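PDB 4AN8: CRISPR-associated protein CasA/Cse1, which forms part of the Cascade ribonucleoprotein complex, and so probably takes part in CRISPR adaptive immunity against viruses and plasmids. Local coordinates for residues L173-D183 against G265-L273. Sequence-based numbering, arbitrary orientation.
Sequences LRRYGVGSAKD and GYGPGVEPL. With ACT (acetate ion), chain D.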
# COMPACT_ATOMS: atom_id res chain seq x y z
N LEU A 173 -8.29 21.45 -9.67
CA LEU A 173 -8.99 20.79 -10.76
C LEU A 173 -9.56 21.82 -11.75
O LEU A 173 -9.29 21.76 -12.96
CB LEU A 173 -10.12 19.90 -10.22
CG LEU A 173 -11.02 19.25 -11.27
CD1 LEU A 173 -10.19 18.26 -12.07
CD2 LEU A 173 -12.23 18.55 -10.65
N ARG A 174 -10.37 22.75 -11.26
CA ARG A 174 -10.91 23.82 -12.09
C ARG A 174 -11.57 23.32 -13.37
O ARG A 174 -11.25 23.75 -14.47
CB ARG A 174 -9.85 24.87 -12.39
CG ARG A 174 -9.48 25.64 -11.14
CD ARG A 174 -8.40 26.67 -11.38
NE ARG A 174 -8.15 27.43 -10.15
CZ ARG A 174 -7.09 28.21 -9.96
NH1 ARG A 174 -6.17 28.34 -10.91
NH2 ARG A 174 -6.95 28.86 -8.81
N ARG A 175 -12.49 22.39 -13.20
CA ARG A 175 -13.25 21.85 -14.32
C ARG A 175 -14.68 21.58 -13.88
O ARG A 175 -14.94 21.19 -12.73
CB ARG A 175 -12.59 20.58 -14.87
CG ARG A 175 -11.17 20.79 -15.41
CD ARG A 175 -10.52 19.49 -15.87
NE ARG A 175 -11.10 18.98 -17.11
CZ ARG A 175 -10.67 19.30 -18.32
NH1 ARG A 175 -9.65 20.14 -18.47
NH2 ARG A 175 -11.26 18.80 -19.40
N TYR A 176 -15.60 21.83 -14.81
CA TYR A 176 -17.01 21.59 -14.60
C TYR A 176 -17.50 22.02 -13.22
O TYR A 176 -18.27 21.30 -12.57
CB TYR A 176 -17.37 20.13 -14.89
CG TYR A 176 -16.88 19.70 -16.25
CD1 TYR A 176 -17.56 20.08 -17.40
CD2 TYR A 176 -15.71 18.95 -16.39
CE1 TYR A 176 -17.10 19.72 -18.66
CE2 TYR A 176 -15.25 18.58 -17.64
CZ TYR A 176 -15.95 18.97 -18.76
OH TYR A 176 -15.49 18.62 -20.01
N GLY A 177 -17.06 23.21 -12.80
CA GLY A 177 -17.58 23.86 -11.61
C GLY A 177 -16.93 23.45 -10.30
O GLY A 177 -17.39 23.85 -9.23
N VAL A 178 -15.87 22.65 -10.38
CA VAL A 178 -15.18 22.18 -9.19
C VAL A 178 -13.77 22.75 -9.18
O VAL A 178 -12.96 22.48 -10.08
CB VAL A 178 -15.17 20.63 -9.12
CG1 VAL A 178 -14.40 20.13 -7.91
CG2 VAL A 178 -16.62 20.08 -9.09
N GLY A 179 -13.47 23.56 -8.18
CA GLY A 179 -12.18 24.21 -8.09
C GLY A 179 -11.09 23.24 -7.69
O GLY A 179 -10.05 23.16 -8.33
N SER A 180 -11.33 22.48 -6.62
CA SER A 180 -10.34 21.50 -6.20
C SER A 180 -10.98 20.17 -5.84
O SER A 180 -12.08 20.11 -5.32
CB SER A 180 -9.51 22.03 -5.04
OG SER A 180 -10.28 22.07 -3.87
N ALA A 181 -10.28 19.09 -6.16
CA ALA A 181 -10.77 17.74 -5.89
C ALA A 181 -10.19 17.22 -4.59
O ALA A 181 -9.13 17.67 -4.14
CB ALA A 181 -10.41 16.84 -7.04
N LYS A 182 -10.89 16.27 -3.98
CA LYS A 182 -10.43 15.61 -2.76
C LYS A 182 -9.53 14.42 -3.12
O LYS A 182 -9.49 13.98 -4.26
CB LYS A 182 -11.63 15.09 -1.95
CG LYS A 182 -12.64 16.16 -1.59
CD LYS A 182 -12.11 17.10 -0.52
CE LYS A 182 -13.11 18.24 -0.23
NZ LYS A 182 -13.22 19.21 -1.37
N ASP A 183 -8.83 13.91 -2.10
CA ASP A 183 -8.06 12.68 -2.19
C ASP A 183 -8.96 11.51 -2.60
O ASP A 183 -10.08 11.37 -2.09
CB ASP A 183 -7.46 12.32 -0.83
CG ASP A 183 -6.28 13.18 -0.44
OD1 ASP A 183 -5.78 13.97 -1.26
OD2 ASP A 183 -5.82 13.03 0.71
N GLY A 265 -11.47 12.71 -21.63
CA GLY A 265 -12.31 13.72 -21.01
C GLY A 265 -12.04 13.57 -19.53
O GLY A 265 -11.74 12.46 -19.09
N TYR A 266 -12.14 14.66 -18.78
CA TYR A 266 -11.73 14.68 -17.39
C TYR A 266 -12.53 15.70 -16.58
O TYR A 266 -12.71 16.84 -17.01
CB TYR A 266 -10.23 14.99 -17.31
CG TYR A 266 -9.62 14.68 -15.95
CD1 TYR A 266 -9.30 13.36 -15.60
CD2 TYR A 266 -9.36 15.68 -15.02
CE1 TYR A 266 -8.76 13.05 -14.38
CE2 TYR A 266 -8.80 15.37 -13.77
CZ TYR A 266 -8.51 14.05 -13.46
OH TYR A 266 -7.96 13.70 -12.23
N GLY A 267 -13.01 15.29 -15.41
CA GLY A 267 -13.73 16.18 -14.50
C GLY A 267 -13.84 15.61 -13.10
O GLY A 267 -13.22 14.60 -12.78
N PRO A 268 -14.66 16.23 -12.24
CA PRO A 268 -14.93 15.67 -10.90
C PRO A 268 -15.73 14.37 -11.13
O PRO A 268 -16.35 14.30 -12.19
CB PRO A 268 -15.76 16.76 -10.26
CG PRO A 268 -16.52 17.37 -11.46
CD PRO A 268 -15.59 17.31 -12.61
N GLY A 269 -15.78 13.35 -10.28
CA GLY A 269 -15.42 13.32 -8.89
C GLY A 269 -16.72 13.10 -8.12
O GLY A 269 -17.51 14.00 -8.02
N VAL A 270 -16.96 11.90 -7.58
CA VAL A 270 -17.90 11.80 -6.47
C VAL A 270 -17.23 12.26 -5.18
O VAL A 270 -16.13 11.81 -4.83
CB VAL A 270 -18.50 10.39 -6.29
CG1 VAL A 270 -19.28 10.31 -4.97
CG2 VAL A 270 -19.40 10.05 -7.43
N GLU A 271 -17.89 13.15 -4.45
CA GLU A 271 -17.33 13.71 -3.21
C GLU A 271 -17.41 12.74 -2.05
O GLU A 271 -18.49 12.31 -1.69
CB GLU A 271 -18.07 14.98 -2.82
CG GLU A 271 -17.79 16.14 -3.72
CD GLU A 271 -16.49 16.81 -3.38
OE1 GLU A 271 -16.23 17.01 -2.17
OE2 GLU A 271 -15.72 17.14 -4.31
N PRO A 272 -16.26 12.44 -1.43
CA PRO A 272 -16.23 11.55 -0.26
C PRO A 272 -16.73 12.26 0.99
O PRO A 272 -16.21 13.30 1.35
CB PRO A 272 -14.73 11.22 -0.12
CG PRO A 272 -14.03 12.44 -0.69
CD PRO A 272 -14.92 12.93 -1.81
N LEU A 273 -17.75 11.72 1.63
CA LEU A 273 -18.20 12.23 2.92
C LEU A 273 -17.61 11.39 4.04
O LEU A 273 -17.43 10.18 3.88
CB LEU A 273 -19.72 12.22 3.01
CG LEU A 273 -20.46 13.14 2.03
CD1 LEU A 273 -21.97 13.06 2.22
CD2 LEU A 273 -19.96 14.57 2.17
C ACT D . -6.45 16.04 -9.35
O ACT D . -6.47 14.81 -9.02
OXT ACT D . -6.86 16.31 -10.51
CH3 ACT D . -5.97 17.11 -8.39
O HOH W 1 -13.14 16.90 -20.29
O HOH W 2 -13.35 15.35 -4.95
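A bend at chi3 (72°) in Arg175 drops its NE onto the backbone carbonyl of Tyr266: CG leaves the backbone anti to the carbonyl carbon, and the turned chain sets NE 2.7 Å from Tyr266 O. That hydrogen bond is fairly straight (158° at the hydrogen), but NE comes from above the carbonyl plane, while the oxygen stays near the guanidinium plane. Tyr176 sends its ring alongside, its CE2 edge 3.1 Å from the same Tyr266 O. A water then ties the group together, accepting hydrogen bonds from Arg175 NH2 and Tyr266 N and also hydrogen-bonding Tyr176 OH.

Further along, Leu173 forks over strand 265-268, with CD1 3.6 Å from Tyr266 CE2 and CD2 over the start of Pro268. The Pro268 ring is also met by Val178, whose CG2 lies 3.6 Å from Pro268 CG, and by CB of Tyr176. At the far end Lys182 lays CB and CG against Pro272; its NZ makes a long salt bridge (3.8 Å) to Glu271 OE1, while a second water links Lys182 N to Glu271 OE2. The hydroxyl of Tyr266 is hydrogen-bonded to His164 NE2.

Strands 171-175 and 178-181 form an antiparallel hairpin with a type I' turn from Arg175 to Val178 and a G1 beta bulge, Arg174 and Arg175 facing Val178; its segment 173-175 crosses segment 265-268, part of strand 261-273 in a mixed sheet, at 107°.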